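PDB 6QPA: sulfur oxygenase/reductase from Halothiobacillus neapolitanus, which probably catalyses the oxygen-dependent disproportionation of elemental sulfur at a mononuclear non-haem iron site. Local coordinates for residues H86-M91 against G203-G208; P6-N11 against G306-H311. One frame throughout, in Å; residues are numbered along the deposited sequence.

Contact 1 (H86-M91 against G203-G208)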
ATOM      1  N   HIS A  86     -11.677 -20.506 -66.721  1.00 35.42           N
ATOM      2  CA  HIS A  86     -10.588 -19.889 -67.472  1.00 34.49           C
ATOM      3  C   HIS A  86     -10.338 -18.464 -67.014  1.00 36.45           C
ATOM      4  O   HIS A  86      -9.189 -18.015 -66.963  1.00 35.08           O
ATOM      5  CB  HIS A  86     -10.885 -19.883 -68.976  1.00 36.29           C
ATOM      6  CG  HIS A  86      -9.786 -19.259 -69.790  1.00 42.09           C
ATOM      7  ND1 HIS A  86      -9.776 -17.922 -70.136  1.00 43.75           N
ATOM      8  CD2 HIS A  86      -8.634 -19.777 -70.281  1.00 43.11           C
ATOM      9  CE1 HIS A  86      -8.684 -17.651 -70.827  1.00 39.33           C
ATOM     10  NE2 HIS A  86      -7.977 -18.762 -70.934  1.00 41.33           N
ATOM     11  N   SER A  87     -11.405 -17.729 -66.701  1.00 31.69           N
ATOM     12  CA  SER A  87     -11.235 -16.353 -66.256  1.00 37.06           C
ATOM     13  C   SER A  87     -10.418 -16.291 -64.976  1.00 37.33           C
ATOM     14  O   SER A  87      -9.522 -15.450 -64.844  1.00 34.69           O
ATOM     15  CB  SER A  87     -12.594 -15.687 -66.086  1.00 32.15           C
ATOM     16  OG  SER A  87     -13.235 -15.610 -67.352  1.00 33.49           O
ATOM     17  N   HIS A  88     -10.699 -17.179 -64.029  1.00 31.54           N
ATOM     18  CA  HIS A  88      -9.934 -17.176 -62.790  1.00 37.91           C
ATOM     19  C   HIS A  88      -8.478 -17.551 -63.042  1.00 34.43           C
ATOM     20  O   HIS A  88      -7.559 -16.893 -62.538  1.00 34.05           O
ATOM     21  CB  HIS A  88     -10.586 -18.121 -61.781  1.00 37.05           C
ATOM     22  CG  HIS A  88      -9.866 -18.211 -60.467  1.00 36.07           C
ATOM     23  ND1 HIS A  88      -9.255 -19.369 -60.033  1.00 40.82           N
ATOM     24  CD2 HIS A  88      -9.658 -17.293 -59.496  1.00 38.93           C
ATOM     25  CE1 HIS A  88      -8.711 -19.163 -58.846  1.00 40.52           C
ATOM     26  NE2 HIS A  88      -8.948 -17.912 -58.494  1.00 41.09           N
ATOM     27  N   GLU A  89      -8.247 -18.605 -63.828  1.00 35.53           N
ATOM     28  CA  GLU A  89      -6.881 -19.034 -64.114  1.00 31.77           C
ATOM     29  C   GLU A  89      -6.111 -17.962 -64.866  1.00 42.07           C
ATOM     30  O   GLU A  89      -4.909 -17.777 -64.649  1.00 31.72           O
ATOM     31  CB  GLU A  89      -6.898 -20.337 -64.915  1.00 30.94           C
ATOM     32  CG  GLU A  89      -7.434 -21.546 -64.142  1.00 30.48           C
ATOM     33  CD  GLU A  89      -6.521 -21.963 -63.000  1.00 33.03           C
ATOM     34  OE1 GLU A  89      -5.277 -21.862 -63.148  1.00 34.79           O
ATOM     35  OE2 GLU A  89      -7.036 -22.378 -61.941  1.00 35.17           O
ATOM     36  N   GLU A  90      -6.786 -17.255 -65.769  1.00 31.92           N
ATOM     37  CA  GLU A  90      -6.111 -16.217 -66.527  1.00 32.36           C
ATOM     38  C   GLU A  90      -5.745 -15.036 -65.639  1.00 40.26           C
ATOM     39  O   GLU A  90      -4.634 -14.497 -65.732  1.00 34.99           O
ATOM     40  CB  GLU A  90      -7.000 -15.775 -67.680  1.00 32.60           C
ATOM     41  CG  GLU A  90      -6.343 -14.788 -68.580  1.00 43.24           C
ATOM     42  CD  GLU A  90      -7.178 -14.518 -69.809  1.00 49.56           C
ATOM     43  OE1 GLU A  90      -8.312 -14.010 -69.651  1.00 45.76           O
ATOM     44  OE2 GLU A  90      -6.713 -14.852 -70.925  1.00 49.17           O
ATOM     45  N   MET A  91      -6.661 -14.626 -64.763  1.00 41.82           N
ATOM     46  CA  MET A  91      -6.348 -13.558 -63.825  1.00 32.78           C
ATOM     47  C   MET A  91      -5.123 -13.916 -62.990  1.00 38.15           C
ATOM     48  O   MET A  91      -4.197 -13.108 -62.857  1.00 38.87           O
ATOM     49  CB  MET A  91      -7.564 -13.267 -62.942  1.00 34.40           C
ATOM     50  CG  MET A  91      -7.397 -12.072 -61.988  1.00 43.30           C
ATOM     51  SD  MET A  91      -6.413 -12.447 -60.500  1.00 53.22           S
ATOM     52  CE  MET A  91      -7.290 -13.885 -59.835  1.00 44.11           C
ATOM     53  N   GLY A 203     -13.175 -29.446 -59.033  1.00 32.15           N
ATOM     54  CA  GLY A 203     -11.771 -29.325 -59.382  1.00 31.95           C
ATOM     55  C   GLY A 203     -11.084 -28.373 -58.426  1.00 33.53           C
ATOM     56  O   GLY A 203     -11.722 -27.780 -57.545  1.00 29.80           O
ATOM     57  N   VAL A 204      -9.763 -28.239 -58.609  1.00 29.98           N
ATOM     58  CA  VAL A 204      -8.927 -27.393 -57.750  1.00 33.06           C
ATOM     59  C   VAL A 204      -7.969 -26.582 -58.609  1.00 32.84           C
ATOM     60  O   VAL A 204      -7.441 -27.081 -59.607  1.00 31.08           O
ATOM     61  CB  VAL A 204      -8.130 -28.217 -56.717  1.00 28.69           C
ATOM     62  CG1 VAL A 204      -7.277 -27.287 -55.831  1.00 26.15           C
ATOM     63  CG2 VAL A 204      -9.085 -29.033 -55.835  1.00 35.69           C
ATOM     64  N   SER A 205      -7.738 -25.325 -58.222  1.00 27.93           N
ATOM     65  CA  SER A 205      -6.746 -24.500 -58.905  1.00 33.52           C
ATOM     66  C   SER A 205      -5.374 -24.781 -58.303  1.00 30.78           C
ATOM     67  O   SER A 205      -5.178 -24.637 -57.094  1.00 34.65           O
ATOM     68  CB  SER A 205      -7.089 -23.016 -58.796  1.00 33.70           C
ATOM     69  OG  SER A 205      -6.043 -22.234 -59.354  1.00 34.45           O
ATOM     70  N   ALA A 206      -4.424 -25.192 -59.140  1.00 29.07           N
ATOM     71  CA  ALA A 206      -3.082 -25.451 -58.637  1.00 29.63           C
ATOM     72  C   ALA A 206      -2.405 -24.149 -58.225  1.00 30.11           C
ATOM     73  O   ALA A 206      -1.870 -24.026 -57.117  1.00 28.80           O
ATOM     74  CB  ALA A 206      -2.272 -26.183 -59.711  1.00 34.35           C
ATOM     75  N   ILE A 207      -2.446 -23.162 -59.113  1.00 28.16           N
ATOM     76  CA  ILE A 207      -1.840 -21.872 -58.836  1.00 32.04           C
ATOM     77  C   ILE A 207      -2.501 -21.242 -57.616  1.00 32.98           C
ATOM     78  O   ILE A 207      -1.824 -20.762 -56.706  1.00 33.18           O
ATOM     79  CB  ILE A 207      -1.944 -20.968 -60.079  1.00 30.73           C
ATOM     80  CG1 ILE A 207      -1.082 -21.504 -61.220  1.00 35.87           C
ATOM     81  CG2 ILE A 207      -1.538 -19.537 -59.744  1.00 30.82           C
ATOM     82  CD1 ILE A 207       0.411 -21.313 -61.004  1.00 34.92           C
ATOM     83  N   GLY A 208      -3.836 -21.281 -57.551  1.00 36.80           N
ATOM     84  CA  GLY A 208      -4.515 -20.686 -56.405  1.00 31.59           C
ATOM     85  C   GLY A 208      -4.213 -21.385 -55.095  1.00 38.11           C
ATOM     86  O   GLY A 208      -4.325 -20.772 -54.027  1.00 35.65           O
TER
HETATM   87  O   HOH W   1      -3.647 -23.680 -61.604  1.00 31.46           O
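Glu89 and Ser205 join the iron-bearing helix 85-94 to the turn after strand 193-204, beside the facial triad of two histidines and one carboxylate formed by His88, His92 and Glu116. Van der Waals contact is slight: His88 CE1 lies 4.1 Å from Ser205 OG, which it meets obliquely. The direct polar link runs from Ser205 OG to Glu89 OE2 (2.8 Å), on the syn side of that oxygen and 21° out of the carboxylate plane. A bend in the glutamate chain (chi2 -67°) brings the carboxylate over to the serine. Tyr118 OH bonds both Glu89 OE2 and His88 ND1; the tyrosine is thus the second-shell residue, and the carboxylate stands behind it, one step further from the iron that His88 NE2 binds. Within the turn, Ser205 OG accepts from Gly208 N (3.0 Å, 157° at the hydrogen), an ST motif. With an alanine at Ser205, Glu89 OE2 would probably be short of one donor and Gly208 N would lose its acceptor within the turn. The second carboxylate oxygen is tied to the same turn through one water, which donates to Glu89 OE1 at 2.9 Å and accepts from Ile207 N at 2.8 Å.

Contact 2 (P6-N11 against G306-H311)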
ATOM      1  N   PRO A   6     -22.531 -18.965 -62.455  1.00 44.26           N
ATOM      2  CA  PRO A   6     -21.097 -18.696 -62.293  1.00 36.32           C
ATOM      3  C   PRO A   6     -20.399 -19.816 -61.541  1.00 39.39           C
ATOM      4  O   PRO A   6     -21.013 -20.677 -60.906  1.00 45.33           O
ATOM      5  CB  PRO A   6     -21.069 -17.378 -61.516  1.00 41.78           C
ATOM      6  CG  PRO A   6     -22.345 -17.377 -60.740  1.00 48.53           C
ATOM      7  CD  PRO A   6     -23.360 -18.064 -61.633  1.00 41.02           C
ATOM      8  N   ILE A   7     -19.079 -19.757 -61.606  1.00 28.44           N
ATOM      9  CA  ILE A   7     -18.166 -20.653 -60.913  1.00 30.91           C
ATOM     10  C   ILE A   7     -17.658 -19.926 -59.671  1.00 35.97           C
ATOM     11  O   ILE A   7     -17.362 -18.727 -59.724  1.00 32.25           O
ATOM     12  CB  ILE A   7     -17.001 -21.029 -61.861  1.00 35.15           C
ATOM     13  CG1 ILE A   7     -17.502 -21.795 -63.093  1.00 48.80           C
ATOM     14  CG2 ILE A   7     -15.900 -21.768 -61.147  1.00 36.33           C
ATOM     15  CD1 ILE A   7     -18.383 -22.937 -62.780  1.00 40.41           C
ATOM     16  N   ILE A   8     -17.513 -20.638 -58.563  1.00 38.90           N
ATOM     17  CA  ILE A   8     -17.008 -20.026 -57.342  1.00 32.69           C
ATOM     18  C   ILE A   8     -15.732 -20.751 -56.976  1.00 34.35           C
ATOM     19  O   ILE A   8     -15.737 -21.976 -56.805  1.00 33.44           O
ATOM     20  CB  ILE A   8     -18.020 -20.076 -56.188  1.00 27.98           C
ATOM     21  CG1 ILE A   8     -19.328 -19.410 -56.601  1.00 28.04           C
ATOM     22  CG2 ILE A   8     -17.471 -19.292 -54.949  1.00 27.28           C
ATOM     23  CD1 ILE A   8     -20.347 -19.363 -55.472  1.00 28.35           C
ATOM     24  N   ALA A   9     -14.635 -20.004 -56.897  1.00 25.93           N
ATOM     25  CA  ALA A   9     -13.397 -20.512 -56.329  1.00 30.27           C
ATOM     26  C   ALA A   9     -13.357 -20.124 -54.860  1.00 27.57           C
ATOM     27  O   ALA A   9     -13.599 -18.960 -54.510  1.00 30.69           O
ATOM     28  CB  ALA A   9     -12.169 -19.976 -57.081  1.00 25.69           C
ATOM     29  N   ILE A  10     -13.116 -21.101 -53.994  1.00 29.78           N
ATOM     30  CA  ILE A  10     -13.065 -20.851 -52.560  1.00 32.46           C
ATOM     31  C   ILE A  10     -11.641 -21.074 -52.105  1.00 32.02           C
ATOM     32  O   ILE A  10     -11.184 -22.216 -52.013  1.00 33.36           O
ATOM     33  CB  ILE A  10     -14.040 -21.727 -51.767  1.00 29.11           C
ATOM     34  CG1 ILE A  10     -15.456 -21.487 -52.284  1.00 24.91           C
ATOM     35  CG2 ILE A  10     -13.915 -21.383 -50.279  1.00 27.13           C
ATOM     36  CD1 ILE A  10     -16.551 -22.334 -51.588  1.00 25.98           C
ATOM     37  N   ASN A  11     -10.940 -19.981 -51.819  1.00 29.82           N
ATOM     38  CA  ASN A  11      -9.606 -20.052 -51.249  1.00 31.19           C
ATOM     39  C   ASN A  11      -9.751 -20.327 -49.755  1.00 33.30           C
ATOM     40  O   ASN A  11     -10.249 -19.479 -49.007  1.00 32.41           O
ATOM     41  CB  ASN A  11      -8.857 -18.748 -51.516  1.00 32.52           C
ATOM     42  CG  ASN A  11      -7.393 -18.870 -51.252  1.00 43.39           C
ATOM     43  OD1 ASN A  11      -6.970 -18.920 -50.105  1.00 46.22           O
ATOM     44  ND2 ASN A  11      -6.599 -18.932 -52.320  1.00 51.61           N
ATOM     45  N   GLY A 306     -21.081  -8.039 -53.616  1.00 34.13           N
ATOM     46  CA  GLY A 306     -22.121  -9.021 -53.819  1.00 31.38           C
ATOM     47  C   GLY A 306     -22.874  -8.941 -55.132  1.00 37.55           C
ATOM     48  O   GLY A 306     -23.923  -9.575 -55.257  1.00 38.66           O
ATOM     49  N   LEU A 307     -22.361  -8.218 -56.137  1.00 32.51           N
ATOM     50  CA  LEU A 307     -23.129  -8.102 -57.375  1.00 47.31           C
ATOM     51  C   LEU A 307     -23.270  -9.427 -58.119  1.00 44.48           C
ATOM     52  O   LEU A 307     -24.199  -9.584 -58.915  1.00 37.77           O
ATOM     53  CB  LEU A 307     -22.548  -7.024 -58.282  1.00 50.57           C
ATOM     54  CG  LEU A 307     -23.150  -5.689 -57.809  1.00 56.06           C
ATOM     55  CD1 LEU A 307     -22.181  -4.860 -56.940  1.00 52.20           C
ATOM     56  CD2 LEU A 307     -23.786  -4.885 -58.949  1.00 51.63           C
ATOM     57  N   TRP A 308     -22.386 -10.387 -57.872  1.00 37.23           N
ATOM     58  CA  TRP A 308     -22.555 -11.703 -58.469  1.00 37.76           C
ATOM     59  C   TRP A 308     -23.889 -12.343 -58.088  1.00 43.31           C
ATOM     60  O   TRP A 308     -24.431 -13.150 -58.847  1.00 44.55           O
ATOM     61  CB  TRP A 308     -21.400 -12.587 -58.037  1.00 37.18           C
ATOM     62  CG  TRP A 308     -21.376 -12.856 -56.565  1.00 37.74           C
ATOM     63  CD1 TRP A 308     -20.824 -12.079 -55.592  1.00 39.35           C
ATOM     64  CD2 TRP A 308     -21.936 -13.998 -55.903  1.00 31.69           C
ATOM     65  NE1 TRP A 308     -20.999 -12.674 -54.360  1.00 35.88           N
ATOM     66  CE2 TRP A 308     -21.668 -13.858 -54.532  1.00 30.80           C
ATOM     67  CE3 TRP A 308     -22.614 -15.137 -56.346  1.00 38.86           C
ATOM     68  CZ2 TRP A 308     -22.076 -14.803 -53.596  1.00 40.17           C
ATOM     69  CZ3 TRP A 308     -23.014 -16.072 -55.420  1.00 30.77           C
ATOM     70  CH2 TRP A 308     -22.738 -15.907 -54.062  1.00 33.43           C
ATOM     71  N   ARG A 309     -24.424 -12.021 -56.907  1.00 34.51           N
ATOM     72  CA  ARG A 309     -25.696 -12.610 -56.506  1.00 39.59           C
ATOM     73  C   ARG A 309     -26.826 -12.190 -57.424  1.00 49.34           C
ATOM     74  O   ARG A 309     -27.777 -12.954 -57.615  1.00 46.06           O
ATOM     75  CB  ARG A 309     -26.059 -12.207 -55.091  1.00 34.64           C
ATOM     76  CG  ARG A 309     -25.051 -12.554 -54.056  1.00 42.20           C
ATOM     77  CD  ARG A 309     -25.453 -11.888 -52.729  1.00 46.21           C
ATOM     78  NE  ARG A 309     -24.743 -12.594 -51.700  1.00 48.91           N
ATOM     79  CZ  ARG A 309     -25.285 -13.226 -50.675  1.00 41.73           C
ATOM     80  NH1 ARG A 309     -26.604 -13.213 -50.438  1.00 36.10           N
ATOM     81  NH2 ARG A 309     -24.459 -13.865 -49.866  1.00 43.94           N
ATOM     82  N   LYS A 310     -26.730 -10.989 -58.006  1.00 55.04           N
ATOM     83  CA  LYS A 310     -27.823 -10.434 -58.791  1.00 61.21           C
ATOM     84  C   LYS A 310     -28.126 -11.271 -60.024  1.00 64.11           C
ATOM     85  O   LYS A 310     -29.258 -11.232 -60.517  1.00 76.51           O
ATOM     86  CB  LYS A 310     -27.510  -8.988 -59.202  1.00 64.44           C
ATOM     87  CG  LYS A 310     -27.548  -7.969 -58.060  1.00 74.22           C
ATOM     88  CD  LYS A 310     -27.879  -6.531 -58.532  1.00 76.69           C
ATOM     89  CE  LYS A 310     -27.868  -5.520 -57.351  1.00 76.71           C
ATOM     90  NZ  LYS A 310     -28.546  -4.197 -57.619  1.00 66.14           N
ATOM     91  N   HIS A 311     -27.164 -12.038 -60.526  1.00 64.15           N
ATOM     92  CA  HIS A 311     -27.398 -12.926 -61.661  1.00 78.39           C
ATOM     93  C   HIS A 311     -27.075 -14.362 -61.246  1.00 83.50           C
ATOM     94  O   HIS A 311     -26.033 -14.919 -61.597  1.00 89.86           O
ATOM     95  CB  HIS A 311     -26.603 -12.486 -62.904  1.00 93.62           C
ATOM     96  CG  HIS A 311     -25.262 -11.893 -62.602  1.00106.38           C
ATOM     97  ND1 HIS A 311     -24.138 -12.664 -62.386  1.00108.15           N
ATOM     98  CD2 HIS A 311     -24.858 -10.603 -62.512  1.00107.84           C
ATOM     99  CE1 HIS A 311     -23.103 -11.873 -62.161  1.00109.09           C
ATOM    100  NE2 HIS A 311     -23.512 -10.618 -62.232  1.00108.11           N
TER
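Pro6 and Trp308 bring the two backbones nearest, with 8.1 Å between their CA atoms, where the chain leading into strand 7-15 passes the turn that follows strand 290-305. That turn has helical backbone angles and is held by bonds spanning three residues, from Arg309 N to Gly306 O (3.0 Å) and from Lys310 N to Leu307 O (3.0 Å). Across the contact the side chains meet by apolar packing. Ile8 holds CD1 anti to its CA (chi2 -177°), and this extended arm ends 4.2 Å from CZ3 of Trp308, at the six-membered part of the indole, which it meets obliquely. Pro6 makes the second touch: its ring carbon CD lies 4.1 Å from the backbone O of His311, a poorly ordered residue, so this touch is less certain. The indole is backed by the next residue, as Arg309 CG sits 3.6 Å above the centre of one ring face. The charged end of that arginine continues to a salt bridge with Glu258, while Trp308 NE1 makes a weak hydrogen bond to Glu46. Val81 and Leu126 also touch the indole, Ile8 packs further on Met197 and Met199, and at the outer side of the turn Lys310 NZ bonds Asn189 OD1 of the second subunit. Strand 7-15 is paired antiparallel with strands 74-82 and 110-125. The contact between Ile8 and Trp308 sets the C-terminal turn against it, beside a curled antiparallel sheet consistent with the dimeric alpha-beta barrel fold to which this family belongs.

Contact 1 is nested, along the chain, inside the long loop closed by contact 2, and their centres lie about 15 Å apart. Both reach the same antiparallel sheet: contact 1 through strand 193-204, contact 2 through strand 7-15, each of which pairs with strand 110-125. They meet directly where His88 CE1 packs 4.0 Å from Ala9 CB. The touching residues of contact 1 are all buried and its chemistry is polar, fitting a place next to the iron. Contact 2 also has a buried centre, but it is apolar, and its outer part runs to the partly exposed His311 and to a neighbouring subunit.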